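Local coordinates for hypothetical protein aq_1447 (Aquifex aeolicus, PDB 1YVU), which uses short single-stranded DNA guides to bind complementary target RNA and cleave it with the help of divalent metal ions, at residues A[177-185]-A[193-201]; A[402-412]-A[438-449]. One frame throughout, in Å; residues are numbered along the deposited sequence.

Contact 1: A[177-185]-A[193-201]; sequences DFNPKRIRV and VGRVQDVFK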
loop_
_atom_site.group_PDB
_atom_site.type_symbol
_atom_site.label_atom_id
_atom_site.label_comp_id
_atom_site.label_asym_id
_atom_site.label_seq_id
_atom_site.Cartn_x
_atom_site.Cartn_y
_atom_site.Cartn_z
ATOM N N ASP A 177 -3.603 26.934 -13.753
ATOM C CA ASP A 177 -4.152 25.683 -14.285
ATOM C C ASP A 177 -3.154 24.520 -14.455
ATOM O O ASP A 177 -2.678 24.241 -15.570
ATOM C CB ASP A 177 -4.867 25.950 -15.623
ATOM C CG ASP A 177 -6.346 26.280 -15.460
ATOM O OD1 ASP A 177 -6.878 26.227 -14.325
ATOM O OD2 ASP A 177 -6.986 26.570 -16.492
ATOM N N PHE A 178 -2.853 23.848 -13.339
ATOM C CA PHE A 178 -1.957 22.674 -13.291
ATOM C C PHE A 178 -2.847 21.405 -13.315
ATOM O O PHE A 178 -3.951 21.425 -12.758
ATOM C CB PHE A 178 -1.025 22.730 -12.047
ATOM C CG PHE A 178 -1.734 22.597 -10.692
ATOM C CD1 PHE A 178 -1.252 21.673 -9.743
ATOM C CD2 PHE A 178 -2.882 23.374 -10.363
ATOM C CE1 PHE A 178 -1.899 21.511 -8.486
ATOM C CE2 PHE A 178 -3.544 23.227 -9.113
ATOM C CZ PHE A 178 -3.052 22.292 -8.174
ATOM N N ASN A 179 -2.373 20.334 -13.964
ATOM C CA ASN A 179 -3.103 19.051 -14.124
ATOM C C ASN A 179 -3.778 18.452 -12.876
ATOM O O ASN A 179 -3.145 17.728 -12.096
ATOM C CB ASN A 179 -2.193 18.033 -14.796
ATOM C CG ASN A 179 -1.531 18.606 -16.021
ATOM O OD1 ASN A 179 -2.185 18.842 -17.036
ATOM N ND2 ASN A 179 -0.239 18.912 -15.908
ATOM N N PRO A 180 -5.103 18.688 -12.728
ATOM C CA PRO A 180 -5.929 18.224 -11.606
ATOM C C PRO A 180 -6.144 16.728 -11.356
ATOM O O PRO A 180 -6.226 16.307 -10.208
ATOM C CB PRO A 180 -7.252 18.948 -11.854
ATOM C CG PRO A 180 -7.362 18.944 -13.345
ATOM C CD PRO A 180 -5.961 19.308 -13.770
ATOM N N LYS A 181 -6.213 15.928 -12.419
ATOM C CA LYS A 181 -6.462 14.493 -12.294
ATOM C C LYS A 181 -5.340 13.695 -11.672
ATOM O O LYS A 181 -4.157 13.982 -11.902
ATOM C CB LYS A 181 -6.905 13.908 -13.630
ATOM C CG LYS A 181 -8.248 14.479 -14.012
ATOM C CD LYS A 181 -8.680 14.132 -15.402
ATOM C CE LYS A 181 -10.007 14.815 -15.696
ATOM N NZ LYS A 181 -10.815 14.074 -16.701
ATOM N N ARG A 182 -5.762 12.733 -10.840
ATOM C CA ARG A 182 -4.907 11.820 -10.065
ATOM C C ARG A 182 -4.332 12.485 -8.824
ATOM O O ARG A 182 -3.399 11.960 -8.198
ATOM C CB ARG A 182 -3.748 11.217 -10.891
ATOM C CG ARG A 182 -4.163 10.235 -11.956
ATOM C CD ARG A 182 -2.972 9.790 -12.779
ATOM N NE ARG A 182 -3.406 8.990 -13.917
ATOM C CZ ARG A 182 -3.761 7.704 -13.863
ATOM N NH1 ARG A 182 -3.741 7.019 -12.716
ATOM N NH2 ARG A 182 -4.141 7.100 -14.979
ATOM N N ILE A 183 -4.862 13.651 -8.479
ATOM C CA ILE A 183 -4.372 14.355 -7.311
ATOM C C ILE A 183 -5.173 13.926 -6.102
ATOM O O ILE A 183 -6.394 14.043 -6.078
ATOM C CB ILE A 183 -4.363 15.892 -7.516
ATOM C CG1 ILE A 183 -3.253 16.241 -8.511
ATOM C CG2 ILE A 183 -4.137 16.633 -6.190
ATOM C CD1 ILE A 183 -3.142 17.707 -8.859
ATOM N N ARG A 184 -4.469 13.356 -5.128
ATOM C CA ARG A 184 -5.089 12.888 -3.897
ATOM C C ARG A 184 -5.397 14.099 -3.037
ATOM O O ARG A 184 -4.530 14.949 -2.804
ATOM C CB ARG A 184 -4.185 11.871 -3.165
ATOM C CG ARG A 184 -3.790 10.650 -4.016
ATOM C CD ARG A 184 -3.635 9.333 -3.235
ATOM N NE ARG A 184 -3.715 8.172 -4.139
ATOM C CZ ARG A 184 -3.511 6.896 -3.796
ATOM N NH1 ARG A 184 -3.198 6.558 -2.553
ATOM N NH2 ARG A 184 -3.646 5.938 -4.708
ATOM N N VAL A 185 -6.678 14.252 -2.727
ATOM C CA VAL A 185 -7.163 15.357 -1.901
ATOM C C VAL A 185 -7.879 14.841 -0.648
ATOM O O VAL A 185 -8.210 13.667 -0.556
ATOM C CB VAL A 185 -8.115 16.323 -2.688
ATOM C CG1 VAL A 185 -7.331 17.348 -3.420
ATOM C CG2 VAL A 185 -8.983 15.570 -3.662
ATOM N N VAL A 193 -9.321 10.296 1.962
ATOM C CA VAL A 193 -8.414 10.714 0.892
ATOM C C VAL A 193 -8.860 9.985 -0.387
ATOM O O VAL A 193 -9.059 8.758 -0.381
ATOM C CB VAL A 193 -6.903 10.397 1.221
ATOM C CG1 VAL A 193 -5.995 10.572 -0.010
ATOM C CG2 VAL A 193 -6.416 11.297 2.337
ATOM N N GLY A 194 -9.048 10.773 -1.449
ATOM C CA GLY A 194 -9.462 10.259 -2.744
ATOM C C GLY A 194 -8.777 11.000 -3.877
ATOM O O GLY A 194 -8.245 12.091 -3.661
ATOM N N ARG A 195 -8.754 10.398 -5.068
ATOM C CA ARG A 195 -8.122 11.013 -6.245
ATOM C C ARG A 195 -9.148 11.731 -7.082
ATOM O O ARG A 195 -10.222 11.195 -7.324
ATOM C CB ARG A 195 -7.404 9.987 -7.133
ATOM C CG ARG A 195 -6.176 9.326 -6.554
ATOM C CD ARG A 195 -5.303 8.765 -7.663
ATOM N NE ARG A 195 -4.247 7.885 -7.164
ATOM C CZ ARG A 195 -3.614 6.969 -7.900
ATOM N NH1 ARG A 195 -3.911 6.802 -9.190
ATOM N NH2 ARG A 195 -2.714 6.174 -7.333
ATOM N N VAL A 196 -8.779 12.904 -7.590
ATOM C CA VAL A 196 -9.671 13.730 -8.412
ATOM C C VAL A 196 -10.010 13.078 -9.751
ATOM O O VAL A 196 -9.117 12.645 -10.490
ATOM C CB VAL A 196 -9.079 15.152 -8.657
ATOM C CG1 VAL A 196 -10.031 16.005 -9.458
ATOM C CG2 VAL A 196 -8.800 15.846 -7.350
ATOM N N GLN A 197 -11.312 13.014 -10.034
ATOM C CA GLN A 197 -11.821 12.438 -11.274
ATOM C C GLN A 197 -12.324 13.511 -12.252
ATOM O O GLN A 197 -11.881 13.546 -13.412
ATOM C CB GLN A 197 -12.932 11.414 -10.978
ATOM C CG GLN A 197 -13.392 10.648 -12.227
ATOM C CD GLN A 197 -14.433 9.571 -11.977
ATOM O OE1 GLN A 197 -14.846 9.286 -10.834
ATOM N NE2 GLN A 197 -14.863 8.953 -13.068
ATOM N N ASP A 198 -13.257 14.349 -11.778
ATOM C CA ASP A 198 -13.880 15.432 -12.566
ATOM C C ASP A 198 -14.002 16.756 -11.808
ATOM O O ASP A 198 -14.319 16.770 -10.614
ATOM C CB ASP A 198 -15.294 15.023 -13.016
ATOM C CG ASP A 198 -15.374 14.629 -14.494
ATOM O OD1 ASP A 198 -14.337 14.323 -15.132
ATOM O OD2 ASP A 198 -16.511 14.615 -15.016
ATOM N N VAL A 199 -13.747 17.856 -12.523
ATOM C CA VAL A 199 -13.856 19.215 -11.987
ATOM C C VAL A 199 -14.776 20.009 -12.907
ATOM O O VAL A 199 -14.671 19.933 -14.146
ATOM C CB VAL A 199 -12.466 19.953 -11.865
ATOM C CG1 VAL A 199 -12.650 21.409 -11.453
ATOM C CG2 VAL A 199 -11.600 19.304 -10.813
ATOM N N PHE A 200 -15.707 20.723 -12.277
ATOM C CA PHE A 200 -16.646 21.584 -12.977
ATOM C C PHE A 200 -17.044 22.773 -12.097
ATOM O O PHE A 200 -16.858 22.733 -10.881
ATOM C CB PHE A 200 -17.865 20.795 -13.506
ATOM C CG PHE A 200 -18.795 20.280 -12.444
ATOM C CD1 PHE A 200 -19.973 20.998 -12.120
ATOM C CD2 PHE A 200 -18.537 19.057 -11.796
ATOM C CE1 PHE A 200 -20.891 20.506 -11.160
ATOM C CE2 PHE A 200 -19.447 18.540 -10.828
ATOM C CZ PHE A 200 -20.629 19.265 -10.510
ATOM N N LYS A 201 -17.578 23.818 -12.729
ATOM C CA LYS A 201 -18.006 25.041 -12.051
ATOM C C LYS A 201 -19.322 24.886 -11.286
ATOM O O LYS A 201 -20.188 24.084 -11.667
ATOM C CB LYS A 201 -18.130 26.189 -13.062
ATOM C CG LYS A 201 -16.834 26.573 -13.753
ATOM C CD LYS A 201 -17.065 27.499 -14.944
ATOM C CE LYS A 201 -15.846 27.502 -15.882
ATOM N NZ LYS A 201 -16.139 27.983 -17.274
HETATM O O HOH W 1 -10.391 11.664 -14.687
#
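Arg184 and Arg195 bring two like charges together on one face of a hairpin, and Arg182 adds a third from the turn before it. Arg184 and Arg195 are an antiparallel non-hydrogen-bonded pair, which puts both side chains on one face, each with CG anti to the carbonyl carbon (chi1 -56° and -68°). Their aliphatic parts meet first, Arg184 CG lying 3.7 Å from Arg195 CG, and the guanidinium planes beyond are 37° apart. Arg182 NH1 stands 3.5 Å from Arg195 NH1, at the edge of that guanidinium. Acidic groups nearby probably offset part of this charge: Arg195 touches Glu245, and its side chain is about 7 Å from that of Asp683, which together with Asp502 holds the calcium ion. Such a basic surface beside the metal site is consistent with nucleic-acid binding.

Strands 184-187 and 194-201 form this hairpin within the five-stranded antiparallel sheet of the PAZ domain, an SH3-like fold; strand 240-244 flanks 194-201, and 255-257 flanks 184-187. Val185 N gives Gly194 O a nearly straight bond of 2.8 Å, and Gly194 N returns one to Val185 O at 3.1 Å. Further on, Val196 N reaches Ile183 O from above the carbonyl plane. The type II turn from Pro180 to Ile183 then takes over, and Arg182 N makes only a weak bond to Val196 O. On the sheet face away from the arginines, Val185 CG2 packs on Val196 CG2 at 3.7 Å, with Leu244 and Val242 alongside. At a classic beta bulge, where Gln197 and Asp198 are set opposite the single residue Val243, the extended Lys181 runs alongside Asp198; its NZ forms a long salt bridge to Asp198 OD1, 3.9 Å away, and a water that donates to Gln197 O also takes a weak bond from NZ.

Contact 2: A[402-412]-A[438-449]; sequences EAKEKLIPVIN and LYDFVKRELLKK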
loop_
_atom_site.group_PDB
_atom_site.type_symbol
_atom_site.label_atom_id
_atom_site.label_comp_id
_atom_site.label_asym_id
_atom_site.label_seq_id
_atom_site.Cartn_x
_atom_site.Cartn_y
_atom_site.Cartn_z
ATOM N N GLU A 402 17.590 17.808 -20.240
ATOM C CA GLU A 402 17.892 16.431 -20.504
ATOM C C GLU A 402 16.706 15.483 -20.410
ATOM O O GLU A 402 16.689 14.486 -21.124
ATOM C CB GLU A 402 18.944 16.009 -19.533
ATOM C CG GLU A 402 19.603 14.764 -19.917
ATOM C CD GLU A 402 20.752 14.519 -19.050
ATOM O OE1 GLU A 402 20.537 14.438 -17.817
ATOM O OE2 GLU A 402 21.878 14.402 -19.593
ATOM N N ALA A 403 15.730 15.764 -19.534
ATOM C CA ALA A 403 14.526 14.921 -19.422
ATOM C C ALA A 403 13.851 14.836 -20.806
ATOM O O ALA A 403 13.253 13.811 -21.159
ATOM C CB ALA A 403 13.578 15.476 -18.392
ATOM N N LYS A 404 14.135 15.865 -21.623
ATOM C CA LYS A 404 13.667 16.032 -23.015
ATOM C C LYS A 404 14.641 15.360 -23.999
ATOM O O LYS A 404 14.235 14.619 -24.893
ATOM C CB LYS A 404 13.560 17.525 -23.375
ATOM C CG LYS A 404 12.673 18.406 -22.481
ATOM C CD LYS A 404 12.967 19.868 -22.814
ATOM C CE LYS A 404 11.996 20.856 -22.204
ATOM N NZ LYS A 404 12.373 22.242 -22.606
ATOM N N GLU A 405 15.935 15.611 -23.820
ATOM C CA GLU A 405 16.958 15.013 -24.671
ATOM C C GLU A 405 17.103 13.514 -24.395
ATOM O O GLU A 405 17.832 12.834 -25.110
ATOM C CB GLU A 405 18.314 15.696 -24.467
ATOM C CG GLU A 405 18.437 17.124 -25.005
ATOM C CD GLU A 405 19.852 17.727 -24.879
ATOM O OE1 GLU A 405 20.845 16.961 -24.785
ATOM O OE2 GLU A 405 19.974 18.976 -24.886
ATOM N N LYS A 406 16.427 13.015 -23.352
ATOM C CA LYS A 406 16.437 11.592 -22.989
ATOM C C LYS A 406 15.142 10.973 -23.460
ATOM O O LYS A 406 15.129 9.799 -23.832
ATOM C CB LYS A 406 16.559 11.384 -21.494
ATOM C CG LYS A 406 17.385 10.200 -21.103
ATOM C CD LYS A 406 17.202 9.921 -19.633
ATOM C CE LYS A 406 17.451 11.147 -18.747
ATOM N NZ LYS A 406 17.316 10.930 -17.264
ATOM N N LEU A 407 14.089 11.792 -23.532
ATOM C CA LEU A 407 12.784 11.356 -24.016
ATOM C C LEU A 407 12.945 10.845 -25.425
ATOM O O LEU A 407 12.647 9.677 -25.686
ATOM C CB LEU A 407 11.771 12.502 -23.993
ATOM C CG LEU A 407 10.772 12.473 -22.833
ATOM C CD1 LEU A 407 10.193 13.844 -22.627
ATOM C CD2 LEU A 407 9.672 11.433 -23.090
ATOM N N ILE A 408 13.620 11.647 -26.251
ATOM C CA ILE A 408 13.876 11.294 -27.641
ATOM C C ILE A 408 14.554 9.889 -27.818
ATOM O O ILE A 408 13.957 9.055 -28.514
ATOM C CB ILE A 408 14.569 12.487 -28.454
ATOM C CG1 ILE A 408 13.955 13.836 -28.049
ATOM C CG2 ILE A 408 14.419 12.260 -29.982
ATOM C CD1 ILE A 408 14.516 15.096 -28.779
ATOM N N PRO A 409 15.727 9.585 -27.154
ATOM C CA PRO A 409 16.327 8.250 -27.332
ATOM C C PRO A 409 15.612 7.083 -26.661
ATOM O O PRO A 409 15.790 5.948 -27.114
ATOM C CB PRO A 409 17.736 8.409 -26.747
ATOM C CG PRO A 409 18.043 9.814 -27.019
ATOM C CD PRO A 409 16.765 10.474 -26.600
ATOM N N VAL A 410 14.846 7.347 -25.596
ATOM C CA VAL A 410 14.110 6.290 -24.885
ATOM C C VAL A 410 12.968 5.745 -25.722
ATOM O O VAL A 410 12.820 4.538 -25.802
ATOM C CB VAL A 410 13.576 6.754 -23.499
ATOM C CG1 VAL A 410 12.535 5.788 -22.955
ATOM C CG2 VAL A 410 14.711 6.842 -22.486
ATOM N N ILE A 411 12.215 6.634 -26.375
ATOM C CA ILE A 411 11.065 6.271 -27.226
ATOM C C ILE A 411 11.443 5.289 -28.350
ATOM O O ILE A 411 10.653 4.409 -28.706
ATOM C CB ILE A 411 10.385 7.540 -27.867
ATOM C CG1 ILE A 411 9.943 8.520 -26.786
ATOM C CG2 ILE A 411 9.096 7.164 -28.617
ATOM C CD1 ILE A 411 9.770 9.956 -27.291
ATOM N N ASN A 412 12.684 5.390 -28.821
ATOM C CA ASN A 412 13.204 4.570 -29.917
ATOM C C ASN A 412 13.934 3.317 -29.466
ATOM O O ASN A 412 14.329 2.488 -30.301
ATOM C CB ASN A 412 14.171 5.408 -30.766
ATOM C CG ASN A 412 13.577 6.756 -31.208
ATOM O OD1 ASN A 412 12.625 6.808 -31.988
ATOM N ND2 ASN A 412 14.165 7.852 -30.723
ATOM N N LEU A 438 15.282 11.494 -11.754
ATOM C CA LEU A 438 16.054 11.069 -12.911
ATOM C C LEU A 438 16.018 9.534 -13.032
ATOM O O LEU A 438 15.512 9.029 -14.042
ATOM C CB LEU A 438 17.500 11.589 -12.785
ATOM C CG LEU A 438 17.783 13.060 -13.114
ATOM C CD1 LEU A 438 19.185 13.444 -12.673
ATOM C CD2 LEU A 438 17.605 13.290 -14.607
ATOM N N TYR A 439 16.464 8.813 -11.980
ATOM C CA TYR A 439 16.461 7.328 -11.915
ATOM C C TYR A 439 15.037 6.888 -12.215
ATOM O O TYR A 439 14.796 6.200 -13.206
ATOM C CB TYR A 439 16.900 6.830 -10.499
ATOM C CG TYR A 439 16.808 5.303 -10.171
ATOM C CD1 TYR A 439 17.957 4.475 -10.170
ATOM C CD2 TYR A 439 15.566 4.684 -9.857
ATOM C CE1 TYR A 439 17.866 3.049 -9.867
ATOM C CE2 TYR A 439 15.462 3.275 -9.563
ATOM C CZ TYR A 439 16.608 2.471 -9.572
ATOM O OH TYR A 439 16.475 1.120 -9.307
ATOM N N ASP A 440 14.116 7.429 -11.408
ATOM C CA ASP A 440 12.670 7.169 -11.452
ATOM C C ASP A 440 12.002 7.308 -12.830
ATOM O O ASP A 440 11.282 6.414 -13.268
ATOM C CB ASP A 440 11.929 8.066 -10.423
ATOM C CG ASP A 440 12.275 7.739 -8.942
ATOM O OD1 ASP A 440 12.908 6.701 -8.652
ATOM O OD2 ASP A 440 11.884 8.533 -8.051
ATOM N N PHE A 441 12.247 8.420 -13.512
ATOM C CA PHE A 441 11.690 8.654 -14.841
ATOM C C PHE A 441 12.158 7.556 -15.812
ATOM O O PHE A 441 11.332 6.865 -16.405
ATOM C CB PHE A 441 12.087 10.071 -15.352
ATOM C CG PHE A 441 11.914 10.280 -16.854
ATOM C CD1 PHE A 441 10.634 10.323 -17.431
ATOM C CD2 PHE A 441 13.042 10.332 -17.706
ATOM C CE1 PHE A 441 10.477 10.398 -18.839
ATOM C CE2 PHE A 441 12.891 10.407 -19.125
ATOM C CZ PHE A 441 11.609 10.436 -19.687
ATOM N N VAL A 442 13.477 7.377 -15.897
ATOM C CA VAL A 442 14.107 6.422 -16.806
ATOM C C VAL A 442 13.655 4.980 -16.665
ATOM O O VAL A 442 13.413 4.312 -17.677
ATOM C CB VAL A 442 15.646 6.464 -16.684
ATOM C CG1 VAL A 442 16.307 5.680 -17.821
ATOM C CG2 VAL A 442 16.141 7.877 -16.698
ATOM N N LYS A 443 13.551 4.508 -15.425
ATOM C CA LYS A 443 13.131 3.142 -15.157
ATOM C C LYS A 443 11.687 2.881 -15.567
ATOM O O LYS A 443 11.420 1.852 -16.196
ATOM C CB LYS A 443 13.338 2.767 -13.684
ATOM C CG LYS A 443 14.752 2.273 -13.310
ATOM C CD LYS A 443 14.997 0.786 -13.584
ATOM C CE LYS A 443 15.191 -0.001 -12.302
ATOM N NZ LYS A 443 15.704 -1.362 -12.582
ATOM N N ARG A 444 10.799 3.854 -15.301
ATOM C CA ARG A 444 9.361 3.760 -15.623
ATOM C C ARG A 444 9.105 3.569 -17.110
ATOM O O ARG A 444 8.303 2.732 -17.511
ATOM C CB ARG A 444 8.591 4.999 -15.176
ATOM C CG ARG A 444 8.393 5.170 -13.683
ATOM C CD ARG A 444 7.436 6.333 -13.375
ATOM N NE ARG A 444 7.619 7.457 -14.297
ATOM C CZ ARG A 444 7.255 8.718 -14.067
ATOM N NH1 ARG A 444 6.679 9.075 -12.924
ATOM N NH2 ARG A 444 7.431 9.620 -15.022
ATOM N N GLU A 445 9.855 4.301 -17.924
ATOM C CA GLU A 445 9.725 4.244 -19.373
ATOM C C GLU A 445 10.193 2.933 -19.977
ATOM O O GLU A 445 9.579 2.422 -20.935
ATOM C CB GLU A 445 10.488 5.399 -19.985
ATOM C CG GLU A 445 9.999 6.749 -19.511
ATOM C CD GLU A 445 8.769 7.254 -20.266
ATOM O OE1 GLU A 445 8.752 7.152 -21.519
ATOM O OE2 GLU A 445 7.834 7.776 -19.605
ATOM N N LEU A 446 11.280 2.401 -19.409
ATOM C CA LEU A 446 11.843 1.140 -19.854
ATOM C C LEU A 446 11.102 -0.032 -19.273
ATOM O O LEU A 446 11.259 -1.171 -19.730
ATOM C CB LEU A 446 13.306 1.065 -19.535
ATOM C CG LEU A 446 14.088 1.986 -20.462
ATOM C CD1 LEU A 446 15.527 2.044 -19.964
ATOM C CD2 LEU A 446 14.046 1.497 -21.905
ATOM N N LEU A 447 10.245 0.286 -18.298
ATOM C CA LEU A 447 9.375 -0.682 -17.649
ATOM C C LEU A 447 8.162 -0.838 -18.543
ATOM O O LEU A 447 7.650 -1.953 -18.726
ATOM C CB LEU A 447 8.899 -0.170 -16.303
ATOM C CG LEU A 447 9.284 -0.851 -14.988
ATOM C CD1 LEU A 447 8.650 -0.043 -13.847
ATOM C CD2 LEU A 447 8.823 -2.319 -14.961
ATOM N N LYS A 448 7.724 0.286 -19.120
ATOM C CA LYS A 448 6.567 0.304 -20.030
ATOM C C LYS A 448 6.830 -0.509 -21.289
ATOM O O LYS A 448 5.955 -1.238 -21.757
ATOM C CB LYS A 448 6.189 1.736 -20.440
ATOM C CG LYS A 448 5.690 2.618 -19.302
ATOM C CD LYS A 448 5.199 3.979 -19.779
ATOM C CE LYS A 448 5.131 4.991 -18.630
ATOM N NZ LYS A 448 4.545 6.318 -19.051
ATOM N N LYS A 449 8.055 -0.383 -21.803
ATOM C CA LYS A 449 8.496 -1.082 -23.009
ATOM C C LYS A 449 8.918 -2.495 -22.690
ATOM O O LYS A 449 9.171 -3.306 -23.592
ATOM C CB LYS A 449 9.644 -0.337 -23.645
ATOM C CG LYS A 449 9.239 1.006 -24.101
ATOM C CD LYS A 449 10.427 1.894 -24.224
ATOM C CE LYS A 449 10.010 3.227 -24.803
ATOM N NZ LYS A 449 9.962 3.152 -26.291
#
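Leu438 starts the contact by meeting Lys406, whose chain crosses it at about a right angle and brings NZ to 3.6 Å from Leu438 CD2. One turn on, Phe441 leans into helix 402-411 with its CG anti to the backbone N (chi1 163°), so that ring atom CZ reaches Leu407 CG at 3.8 Å; Lys406 NZ lies at the edge of the same ring. Val442 offers CG2 to the Lys406 chain, 3.7 Å from its CD. Glu445 meets the other helix chiefly through CB, 3.6 Å from Val410 CG1. Lys449 closes the row: bent at its last torsion (chi4 -84°), it brings NZ to 2.8 Å from Ile411 O and 3.2 Å from Val410 O, two weak bonds that place a positive charge at the carbonyl end of the other helix. With an alanine in place of Lys449, both carbonyls are likely to lose this donor, and Val410 CG1 one of its two neighbours, CE. The two helices run nearly parallel, 19° apart with axes 10.8 Å from each other, side by side on the parallel sheet of the Rossmann-like Mid domain, where Lys406 and Leu438 rest on Leu424 of strand 419-424 and Val442 on Val422.

In the fold
Contact 1 belongs to the PAZ lobe and contact 2 to the PIWI lobe; they share no secondary-structure element, and their centres are about 26 Å apart, with nearest atoms about 10 Å from each other. Both are only partly buried. Contact 1 is held by backbone hydrogen bonds between neighbouring strands, with valines on its inner face and arginines near the calcium site. Contact 2 lies away from the annotated sites and joins two helices almost entirely through side chains, its two weak hydrogen bonds being made by one lysine to main-chain carbonyls. Basic residues thus gather near an acidic centre in one, but pack on apolar groups and a helix end in the other.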